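Local coordinates for protein NAD(P)H-hydrate epimerase (PDB 1JZT) that catalyses the epimerization of the R and S forms of NAD(P)HX, the hydrated and damaged form of NAD(P)H, so that both epimers can be repaired, at residues 213-221 against 235-246; 164-175 against 189-198. One frame throughout, in Å; residues are numbered along the deposited sequence.

Interaction 1 of 2, residues 213-221 against 235-246; sequences TTHYVGGRF and FGYESTDQILKL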
loop_
_atom_site.group_PDB
_atom_site.type_symbol
_atom_site.label_atom_id
_atom_site.label_comp_id
_atom_site.label_asym_id
_atom_site.label_seq_id
_atom_site.Cartn_x
_atom_site.Cartn_y
_atom_site.Cartn_z
ATOM N N THR A 213 0.320 -7.829 -13.425
ATOM C CA THR A 213 -0.114 -6.894 -12.388
ATOM C C THR A 213 -1.325 -6.035 -12.734
ATOM O O THR A 213 -1.368 -5.414 -13.797
ATOM C CB THR A 213 1.039 -5.932 -12.050
ATOM O OG1 THR A 213 2.248 -6.685 -11.911
ATOM C CG2 THR A 213 0.758 -5.178 -10.755
ATOM N N THR A 214 -2.305 -5.996 -11.833
ATOM C CA THR A 214 -3.472 -5.152 -12.046
ATOM C C THR A 214 -3.104 -3.812 -11.394
ATOM O O THR A 214 -2.584 -3.792 -10.276
ATOM C CB THR A 214 -4.731 -5.742 -11.379
ATOM O OG1 THR A 214 -5.029 -7.016 -11.964
ATOM C CG2 THR A 214 -5.921 -4.815 -11.582
ATOM N N HIS A 215 -3.364 -2.706 -12.088
ATOM C CA HIS A 215 -3.012 -1.379 -11.585
ATOM C C HIS A 215 -4.225 -0.530 -11.204
ATOM O O HIS A 215 -5.155 -0.341 -11.994
ATOM C CB HIS A 215 -2.174 -0.634 -12.642
ATOM C CG HIS A 215 -1.498 0.610 -12.140
ATOM N ND1 HIS A 215 -0.948 1.548 -12.992
ATOM C CD2 HIS A 215 -1.247 1.056 -10.885
ATOM C CE1 HIS A 215 -0.388 2.514 -12.284
ATOM N NE2 HIS A 215 -0.555 2.239 -11.001
ATOM N N TYR A 216 -4.192 -0.030 -9.975
ATOM C CA TYR A 216 -5.227 0.839 -9.429
ATOM C C TYR A 216 -4.565 2.120 -8.935
ATOM O O TYR A 216 -3.383 2.127 -8.565
ATOM C CB TYR A 216 -5.907 0.198 -8.215
ATOM C CG TYR A 216 -6.817 -0.981 -8.479
ATOM C CD1 TYR A 216 -8.115 -0.793 -8.943
ATOM C CD2 TYR A 216 -6.402 -2.279 -8.191
ATOM C CE1 TYR A 216 -8.989 -1.872 -9.106
ATOM C CE2 TYR A 216 -7.262 -3.365 -8.349
ATOM C CZ TYR A 216 -8.554 -3.150 -8.805
ATOM O OH TYR A 216 -9.405 -4.214 -8.939
ATOM N N VAL A 217 -5.326 3.209 -8.931
ATOM C CA VAL A 217 -4.833 4.469 -8.393
ATOM C C VAL A 217 -5.846 4.830 -7.307
ATOM O O VAL A 217 -7.048 4.598 -7.469
ATOM C CB VAL A 217 -4.776 5.608 -9.450
ATOM C CG1 VAL A 217 -6.166 5.972 -9.941
ATOM C CG2 VAL A 217 -4.088 6.822 -8.846
ATOM N N GLY A 218 -5.353 5.370 -6.197
ATOM C CA GLY A 218 -6.218 5.730 -5.085
ATOM C C GLY A 218 -5.868 7.088 -4.509
ATOM O O GLY A 218 -4.898 7.713 -4.933
ATOM N N GLY A 219 -6.655 7.546 -3.541
ATOM C CA GLY A 219 -6.410 8.851 -2.952
ATOM C C GLY A 219 -7.224 9.876 -3.717
ATOM O O GLY A 219 -6.681 10.701 -4.452
ATOM N N ARG A 220 -8.542 9.825 -3.540
ATOM C CA ARG A 220 -9.447 10.733 -4.239
ATOM C C ARG A 220 -9.621 12.051 -3.486
ATOM O O ARG A 220 -10.609 12.249 -2.784
ATOM C CB ARG A 220 -10.802 10.043 -4.431
ATOM C CG ARG A 220 -11.794 10.781 -5.319
ATOM C CD ARG A 220 -13.020 9.915 -5.598
ATOM N NE ARG A 220 -13.976 10.587 -6.484
ATOM C CZ ARG A 220 -15.124 10.051 -6.888
ATOM N NH1 ARG A 220 -15.469 8.827 -6.488
ATOM N NH2 ARG A 220 -15.934 10.738 -7.685
ATOM N N PHE A 221 -8.651 12.951 -3.635
ATOM C CA PHE A 221 -8.704 14.248 -2.968
ATOM C C PHE A 221 -7.901 15.297 -3.727
ATOM O O PHE A 221 -7.302 16.186 -3.127
ATOM C CB PHE A 221 -8.189 14.120 -1.528
ATOM C CG PHE A 221 -6.942 13.284 -1.394
ATOM C CD1 PHE A 221 -5.732 13.713 -1.937
ATOM C CD2 PHE A 221 -6.982 12.060 -0.725
ATOM C CE1 PHE A 221 -4.583 12.935 -1.820
ATOM C CE2 PHE A 221 -5.838 11.274 -0.602
ATOM C CZ PHE A 221 -4.633 11.713 -1.149
ATOM N N PHE A 235 -7.972 11.807 -11.791
ATOM C CA PHE A 235 -8.512 10.534 -12.256
ATOM C C PHE A 235 -10.030 10.400 -12.174
ATOM O O PHE A 235 -10.664 10.873 -11.231
ATOM C CB PHE A 235 -7.829 9.391 -11.507
ATOM C CG PHE A 235 -6.361 9.317 -11.770
ATOM C CD1 PHE A 235 -5.881 8.699 -12.919
ATOM C CD2 PHE A 235 -5.459 9.953 -10.919
ATOM C CE1 PHE A 235 -4.521 8.723 -13.219
ATOM C CE2 PHE A 235 -4.102 9.982 -11.210
ATOM C CZ PHE A 235 -3.631 9.367 -12.364
ATOM N N GLY A 236 -10.599 9.742 -13.179
ATOM C CA GLY A 236 -12.037 9.565 -13.241
ATOM C C GLY A 236 -12.615 8.452 -12.387
ATOM O O GLY A 236 -13.182 7.484 -12.907
ATOM N N TYR A 237 -12.476 8.591 -11.072
ATOM C CA TYR A 237 -13.018 7.621 -10.134
ATOM C C TYR A 237 -14.496 7.448 -10.453
ATOM O O TYR A 237 -15.198 8.433 -10.686
ATOM C CB TYR A 237 -12.861 8.141 -8.706
ATOM C CG TYR A 237 -11.427 8.223 -8.262
ATOM C CD1 TYR A 237 -10.752 7.082 -7.838
ATOM C CD2 TYR A 237 -10.727 9.428 -8.306
ATOM C CE1 TYR A 237 -9.422 7.131 -7.467
ATOM C CE2 TYR A 237 -9.384 9.489 -7.939
ATOM C CZ TYR A 237 -8.740 8.337 -7.520
ATOM O OH TYR A 237 -7.418 8.377 -7.148
ATOM N N GLU A 238 -14.962 6.202 -10.466
ATOM C CA GLU A 238 -16.359 5.899 -10.756
ATOM C C GLU A 238 -17.216 5.938 -9.501
ATOM O O GLU A 238 -16.769 5.529 -8.430
ATOM C CB GLU A 238 -16.471 4.511 -11.392
ATOM C CG GLU A 238 -15.817 4.407 -12.762
ATOM C CD GLU A 238 -15.703 2.979 -13.267
ATOM O OE1 GLU A 238 -16.447 2.094 -12.783
ATOM O OE2 GLU A 238 -14.869 2.749 -14.168
ATOM N N SER A 239 -18.443 6.435 -9.634
ATOM C CA SER A 239 -19.369 6.495 -8.505
ATOM C C SER A 239 -18.696 7.104 -7.271
ATOM O O SER A 239 -18.097 8.175 -7.350
ATOM C CB SER A 239 -19.870 5.081 -8.194
ATOM O OG SER A 239 -20.842 5.087 -7.169
ATOM N N THR A 240 -18.796 6.419 -6.134
ATOM C CA THR A 240 -18.189 6.896 -4.895
ATOM C C THR A 240 -16.889 6.143 -4.587
ATOM O O THR A 240 -16.366 6.243 -3.480
ATOM C CB THR A 240 -19.154 6.736 -3.692
ATOM O OG1 THR A 240 -19.589 5.376 -3.623
ATOM C CG2 THR A 240 -20.383 7.649 -3.842
ATOM N N ASP A 241 -16.375 5.399 -5.566
ATOM C CA ASP A 241 -15.137 4.626 -5.405
ATOM C C ASP A 241 -13.940 5.471 -4.990
ATOM O O ASP A 241 -13.830 6.638 -5.372
ATOM C CB ASP A 241 -14.741 3.922 -6.705
ATOM C CG ASP A 241 -15.688 2.806 -7.098
ATOM O OD1 ASP A 241 -16.535 2.405 -6.278
ATOM O OD2 ASP A 241 -15.565 2.324 -8.247
ATOM N N GLN A 242 -13.034 4.872 -4.221
ATOM C CA GLN A 242 -11.829 5.581 -3.797
ATOM C C GLN A 242 -10.628 5.009 -4.554
ATOM O O GLN A 242 -9.464 5.288 -4.234
ATOM C CB GLN A 242 -11.626 5.449 -2.288
ATOM C CG GLN A 242 -12.743 6.109 -1.469
ATOM C CD GLN A 242 -12.852 7.603 -1.723
ATOM O OE1 GLN A 242 -11.949 8.365 -1.383
ATOM N NE2 GLN A 242 -13.953 8.027 -2.332
ATOM N N ILE A 243 -10.941 4.204 -5.565
ATOM C CA ILE A 243 -9.951 3.578 -6.426
ATOM C C ILE A 243 -10.507 3.598 -7.847
ATOM O O ILE A 243 -11.717 3.742 -8.048
ATOM C CB ILE A 243 -9.689 2.098 -6.036
ATOM C CG1 ILE A 243 -10.992 1.294 -6.146
ATOM C CG2 ILE A 243 -9.109 2.015 -4.632
ATOM C CD1 ILE A 243 -10.801 -0.212 -5.997
ATOM N N LEU A 244 -9.609 3.471 -8.819
ATOM C CA LEU A 244 -9.949 3.439 -10.244
ATOM C C LEU A 244 -8.971 2.470 -10.902
ATOM O O LEU A 244 -7.759 2.577 -10.702
ATOM C CB LEU A 244 -9.778 4.820 -10.890
ATOM C CG LEU A 244 -9.941 4.851 -12.419
ATOM C CD1 LEU A 244 -11.358 4.422 -12.796
ATOM C CD2 LEU A 244 -9.657 6.253 -12.952
ATOM N N LYS A 245 -9.488 1.516 -11.663
ATOM C CA LYS A 245 -8.630 0.556 -12.337
ATOM C C LYS A 245 -7.883 1.310 -13.443
ATOM O O LYS A 245 -8.505 1.847 -14.365
ATOM C CB LYS A 245 -9.478 -0.584 -12.911
ATOM C CG LYS A 245 -8.696 -1.756 -13.462
ATOM C CD LYS A 245 -9.659 -2.798 -14.007
ATOM C CE LYS A 245 -8.921 -3.947 -14.650
ATOM N NZ LYS A 245 -8.024 -4.593 -13.658
ATOM N N LEU A 246 -6.555 1.353 -13.299
ATOM C CA LEU A 246 -5.600 2.039 -14.181
ATOM C C LEU A 246 -5.353 3.499 -13.786
ATOM O O LEU A 246 -5.988 4.410 -14.362
ATOM C CB LEU A 246 -6.015 1.946 -15.645
ATOM C CG LEU A 246 -5.423 0.735 -16.373
ATOM C CD1 LEU A 246 -5.883 -0.545 -15.679
ATOM C CD2 LEU A 246 -5.855 0.741 -17.829
ATOM O OXT LEU A 246 -4.521 3.717 -12.874
HETATM O O HOH W 1 -5.860 10.610 -7.148
HETATM O O HOH W 2 -9.128 8.020 -1.426
HETATM O O HOH W 3 -11.886 10.957 -0.954
HETATM O O HOH W 4 -18.147 10.113 -9.260
#

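Interaction 2 of 2, residues 164-175 against 189-198; sequences QNIIPIVSVDVP and SINPAVLVSL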
loop_
_atom_site.group_PDB
_atom_site.type_symbol
_atom_site.label_atom_id
_atom_site.label_comp_id
_atom_site.label_asym_id
_atom_site.label_seq_id
_atom_site.Cartn_x
_atom_site.Cartn_y
_atom_site.Cartn_z
ATOM N N GLN A 164 6.362 -14.894 -3.975
ATOM C CA GLN A 164 5.511 -13.953 -4.703
ATOM C C GLN A 164 4.851 -14.505 -5.956
ATOM O O GLN A 164 3.940 -13.882 -6.507
ATOM C CB GLN A 164 6.299 -12.686 -5.054
ATOM C CG GLN A 164 7.469 -12.909 -5.989
ATOM C CD GLN A 164 8.203 -11.620 -6.310
ATOM O OE1 GLN A 164 9.184 -11.619 -7.057
ATOM N NE2 GLN A 164 7.726 -10.511 -5.752
ATOM N N ASN A 165 5.302 -15.669 -6.414
ATOM C CA ASN A 165 4.709 -16.266 -7.602
ATOM C C ASN A 165 3.619 -17.258 -7.208
ATOM O O ASN A 165 2.929 -17.803 -8.063
ATOM C CB ASN A 165 5.786 -16.946 -8.449
ATOM C CG ASN A 165 6.709 -15.944 -9.107
ATOM O OD1 ASN A 165 6.300 -15.214 -10.010
ATOM N ND2 ASN A 165 7.952 -15.886 -8.645
ATOM N N ILE A 166 3.468 -17.489 -5.907
ATOM C CA ILE A 166 2.440 -18.395 -5.416
ATOM C C ILE A 166 1.409 -17.604 -4.610
ATOM O O ILE A 166 0.207 -17.846 -4.720
ATOM C CB ILE A 166 3.040 -19.538 -4.544
ATOM C CG1 ILE A 166 1.922 -20.267 -3.788
ATOM C CG2 ILE A 166 4.053 -18.990 -3.565
ATOM C CD1 ILE A 166 0.836 -20.841 -4.685
ATOM N N ILE A 167 1.888 -16.654 -3.807
ATOM C CA ILE A 167 1.021 -15.799 -2.988
ATOM C C ILE A 167 1.029 -14.390 -3.602
ATOM O O ILE A 167 2.089 -13.774 -3.750
ATOM C CB ILE A 167 1.540 -15.710 -1.528
ATOM C CG1 ILE A 167 1.772 -17.110 -0.961
ATOM C CG2 ILE A 167 0.545 -14.947 -0.652
ATOM C CD1 ILE A 167 0.562 -18.006 -1.036
ATOM N N PRO A 168 -0.150 -13.857 -3.961
ATOM C CA PRO A 168 -0.230 -12.524 -4.561
ATOM C C PRO A 168 0.149 -11.388 -3.619
ATOM O O PRO A 168 -0.307 -11.339 -2.476
ATOM C CB PRO A 168 -1.687 -12.436 -5.003
ATOM C CG PRO A 168 -2.391 -13.232 -3.944
ATOM C CD PRO A 168 -1.494 -14.445 -3.818
ATOM N N ILE A 169 0.982 -10.475 -4.109
ATOM C CA ILE A 169 1.405 -9.321 -3.320
ATOM C C ILE A 169 0.715 -8.061 -3.848
ATOM O O ILE A 169 0.680 -7.821 -5.058
ATOM C CB ILE A 169 2.942 -9.106 -3.391
ATOM C CG1 ILE A 169 3.668 -10.244 -2.670
ATOM C CG2 ILE A 169 3.306 -7.764 -2.771
ATOM C CD1 ILE A 169 5.187 -10.203 -2.835
ATOM N N VAL A 170 0.157 -7.279 -2.928
ATOM C CA VAL A 170 -0.518 -6.026 -3.260
ATOM C C VAL A 170 0.390 -4.911 -2.742
ATOM O O VAL A 170 0.489 -4.714 -1.525
ATOM C CB VAL A 170 -1.885 -5.913 -2.532
ATOM C CG1 VAL A 170 -2.550 -4.579 -2.867
ATOM C CG2 VAL A 170 -2.792 -7.087 -2.926
ATOM N N SER A 171 1.052 -4.191 -3.650
ATOM C CA SER A 171 1.973 -3.122 -3.252
ATOM C C SER A 171 1.312 -1.766 -3.104
ATOM O O SER A 171 0.593 -1.314 -3.996
ATOM C CB SER A 171 3.131 -3.001 -4.254
ATOM O OG SER A 171 4.028 -4.088 -4.140
ATOM N N VAL A 172 1.582 -1.114 -1.975
ATOM C CA VAL A 172 1.029 0.198 -1.682
ATOM C C VAL A 172 1.908 1.304 -2.262
ATOM O O VAL A 172 3.084 1.442 -1.905
ATOM C CB VAL A 172 0.895 0.421 -0.159
ATOM C CG1 VAL A 172 0.223 1.759 0.108
ATOM C CG2 VAL A 172 0.088 -0.712 0.459
ATOM N N ASP A 173 1.303 2.080 -3.156
ATOM C CA ASP A 173 1.926 3.205 -3.838
ATOM C C ASP A 173 2.963 2.796 -4.887
ATOM O O ASP A 173 2.797 3.085 -6.074
ATOM C CB ASP A 173 2.550 4.170 -2.829
ATOM C CG ASP A 173 2.847 5.516 -3.446
ATOM O OD1 ASP A 173 2.031 5.959 -4.285
ATOM O OD2 ASP A 173 3.874 6.132 -3.092
ATOM N N VAL A 174 4.030 2.143 -4.440
ATOM C CA VAL A 174 5.096 1.656 -5.312
ATOM C C VAL A 174 5.611 0.329 -4.758
ATOM O O VAL A 174 5.516 0.068 -3.560
ATOM C CB VAL A 174 6.293 2.655 -5.402
ATOM C CG1 VAL A 174 5.878 3.910 -6.138
ATOM C CG2 VAL A 174 6.803 3.000 -4.006
ATOM N N PRO A 175 6.148 -0.543 -5.630
ATOM C CA PRO A 175 6.672 -1.836 -5.175
ATOM C C PRO A 175 7.919 -1.582 -4.333
ATOM O O PRO A 175 8.853 -0.924 -4.792
ATOM C CB PRO A 175 7.002 -2.561 -6.483
ATOM C CG PRO A 175 6.048 -1.939 -7.477
ATOM C CD PRO A 175 6.113 -0.479 -7.101
ATOM N N SER A 189 13.626 -8.919 -7.201
ATOM C CA SER A 189 12.740 -7.768 -7.239
ATOM C C SER A 189 11.276 -8.163 -7.023
ATOM O O SER A 189 10.820 -9.203 -7.502
ATOM C CB SER A 189 12.901 -7.074 -8.594
ATOM O OG SER A 189 12.252 -5.821 -8.626
ATOM N N ILE A 190 10.543 -7.326 -6.298
ATOM C CA ILE A 190 9.129 -7.574 -6.040
ATOM C C ILE A 190 8.354 -7.549 -7.358
ATOM O O ILE A 190 8.557 -6.663 -8.194
ATOM C CB ILE A 190 8.536 -6.493 -5.091
ATOM C CG1 ILE A 190 9.159 -6.615 -3.697
ATOM C CG2 ILE A 190 7.016 -6.621 -5.013
ATOM C CD1 ILE A 190 8.796 -7.885 -2.969
ATOM N N ASN A 191 7.482 -8.539 -7.539
ATOM C CA ASN A 191 6.628 -8.663 -8.728
ATOM C C ASN A 191 5.206 -8.741 -8.170
ATOM O O ASN A 191 4.644 -9.826 -8.006
ATOM C CB ASN A 191 6.962 -9.942 -9.502
ATOM C CG ASN A 191 5.963 -10.237 -10.622
ATOM O OD1 ASN A 191 6.006 -11.305 -11.238
ATOM N ND2 ASN A 191 5.065 -9.295 -10.889
ATOM N N PRO A 192 4.606 -7.582 -7.877
ATOM C CA PRO A 192 3.251 -7.510 -7.322
ATOM C C PRO A 192 2.114 -7.944 -8.239
ATOM O O PRO A 192 2.129 -7.668 -9.438
ATOM C CB PRO A 192 3.135 -6.048 -6.914
ATOM C CG PRO A 192 3.907 -5.356 -7.997
ATOM C CD PRO A 192 5.142 -6.233 -8.139
ATOM N N ALA A 193 1.125 -8.624 -7.664
ATOM C CA ALA A 193 -0.044 -9.053 -8.427
ATOM C C ALA A 193 -0.930 -7.824 -8.597
ATOM O O ALA A 193 -1.696 -7.713 -9.559
ATOM C CB ALA A 193 -0.799 -10.153 -7.672
ATOM N N VAL A 194 -0.813 -6.894 -7.655
ATOM C CA VAL A 194 -1.593 -5.662 -7.694
ATOM C C VAL A 194 -0.739 -4.482 -7.231
ATOM O O VAL A 194 0.028 -4.595 -6.269
ATOM C CB VAL A 194 -2.832 -5.733 -6.753
ATOM C CG1 VAL A 194 -3.653 -4.448 -6.870
ATOM C CG2 VAL A 194 -3.689 -6.948 -7.098
ATOM N N LEU A 195 -0.864 -3.355 -7.922
ATOM C CA LEU A 195 -0.152 -2.144 -7.535
ATOM C C LEU A 195 -1.213 -1.084 -7.306
ATOM O O LEU A 195 -2.049 -0.842 -8.171
ATOM C CB LEU A 195 0.807 -1.676 -8.633
ATOM C CG LEU A 195 1.442 -0.299 -8.394
ATOM C CD1 LEU A 195 2.313 -0.330 -7.138
ATOM C CD2 LEU A 195 2.272 0.102 -9.608
ATOM N N VAL A 196 -1.201 -0.468 -6.131
ATOM C CA VAL A 196 -2.167 0.577 -5.834
ATOM C C VAL A 196 -1.409 1.880 -5.693
ATOM O O VAL A 196 -0.855 2.174 -4.628
ATOM C CB VAL A 196 -2.941 0.313 -4.523
ATOM C CG1 VAL A 196 -3.948 1.438 -4.282
ATOM C CG2 VAL A 196 -3.651 -1.033 -4.589
ATOM N N SER A 197 -1.353 2.642 -6.783
ATOM C CA SER A 197 -0.671 3.927 -6.767
ATOM C C SER A 197 -1.525 4.878 -5.937
ATOM O O SER A 197 -2.754 4.818 -5.983
ATOM C CB SER A 197 -0.516 4.471 -8.192
ATOM O OG SER A 197 0.370 3.658 -8.955
ATOM N N LEU A 198 -0.877 5.743 -5.167
ATOM C CA LEU A 198 -1.590 6.696 -4.334
ATOM C C LEU A 198 -1.375 8.122 -4.836
ATOM O O LEU A 198 -0.249 8.520 -5.143
ATOM C CB LEU A 198 -1.141 6.560 -2.874
ATOM C CG LEU A 198 -1.488 5.227 -2.202
ATOM C CD1 LEU A 198 -0.933 5.204 -0.785
ATOM C CD2 LEU A 198 -3.006 5.042 -2.180
HETATM O O HOH W 5 2.804 -11.173 -6.187
HETATM O O HOH W 6 3.042 4.453 -8.561
#

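Interaction 1 of 2, residues 213-221 against 235-246
R220 reaches from just beyond strand 214-218 into the turn that precedes strand 243-245, and backbone carbonyls grip its guanidinium. NH1 of R220 bonds to S239 O at 2.8 Å and to D241 O at 3.0 Å, both acceptors lying close to the guanidinium plane; D241 O is met on a lone pair, S239 O from above its carbonyl plane. S239 belongs to a type II' turn from E238 to D241, whose chain reversal lets both carbonyls converge on one nitrogen. The reach comes from a fully extended side chain, which suits arginine: CG stands anti to the backbone N (chi1 -172°). With an alanine in place of R220, the carbonyls of S239 and D241 would probably lose the donor they share, and a gap would open over the Y237 ring.

The same side chain packs on Y237: R220 CB makes a CH-pi contact over the ring face, 4.0 Å from the centroid. The guanidinium and ring planes are 18° apart, the guanidinium itself lying over Y237 CB. Water 1 joins Y237 OH to G219 O, where the backbone angles would jam a CB against the preceding carbonyl O and so call for glycine. Waters 2 and 3 tie Q242 OE1 to the backbone of R220.

Among apolar contacts, V217 presses CG1 onto the face of F235, 4.2 Å from the ring centroid. Y216 CE1 meets I243 CD1 at 4.0 Å.

Antiparallel backbone pairing joins the strands: V217 and L244 form a hydrogen-bonded pair, V217 N to L244 O being 3.1 Å, and L246 N bonds to H215 O. Strand 243-245 is the outermost on this side of the sheet within the chain; strand 214-218 is bonded in turn to strand 194-198. Helix 28-46 packs against I243 and Q242, and its R45 forms a salt bridge with D241.

Interaction 2 of 2, residues 164-175 against 189-198
I169 O takes two donors from the facing segment, A193 N at 2.8 Å and V194 N at 3.1 Å, the first in its carbonyl plane and the second tilted from it. The parallel pairing then alternates: S171 N gives to V194 O, V196 N to S171 O in a nearly straight bond (173° at the hydrogen), and D173 N to V196 O at 2.6 Å. Where the regular pairing ends, a side chain replaces a carbonyl: D173 OD1 accepts L198 N at 3.0 Å through its anti lone pair. With CG anti to the backbone N (chi1 -164°), the carboxylate swings back to that amide. D173 OD1 also has a salt bridge to K202, so an acid, with several lone pairs, suits this buried spot; D173 is predicted to bind the NADPHX substrate.

Waters serve polar atoms at both ends. Water 5 accepts from I169 N and donates to the carbonyls of Q164 and N191; water 6 donates to D173 O and lies 2.8 Å from S197 OG, which is also hydrogen-bonded to H215. S171 OG, beside P192 CB, is bonded to D138, a predicted potassium ligand.

Branched residues fill the faces between. V170 and V194 run alongside each other on one face of the sheet, and V172 CG1 touches L198 CD1 at 3.7 Å. On the other face L195 CD1 packs against the P175 ring.

Both strands lie inside the parallel part of the sheet. Strand 133-139 bonds to strand 169-172 on its far edge, strand 214-218 follows 194-198, and helix 28-46 covers V172, V194, V196 and L198.

Strand 194-198 of interaction 2 and strand 214-218 of interaction 1 are neighbours in one sheet, so the two contacts, with centres about 16 Å apart, form one continuous run of four strands. Side chains stitch the join: H215 NE2 lies 2.7 Å from S197 OG and T213 OG1 lies 2.7 Å from P192 O, both probable hydrogen bonds. Interaction 2 is nearer the predicted substrate site, since it holds D173 and its L198 side chain comes within about 3 Å of that of D73, another predicted substrate-binding residue. Interaction 1 is more peripheral, the side chain of V217 being about 8 Å from that of D173, and carries the sheet out to the chain's C-terminus.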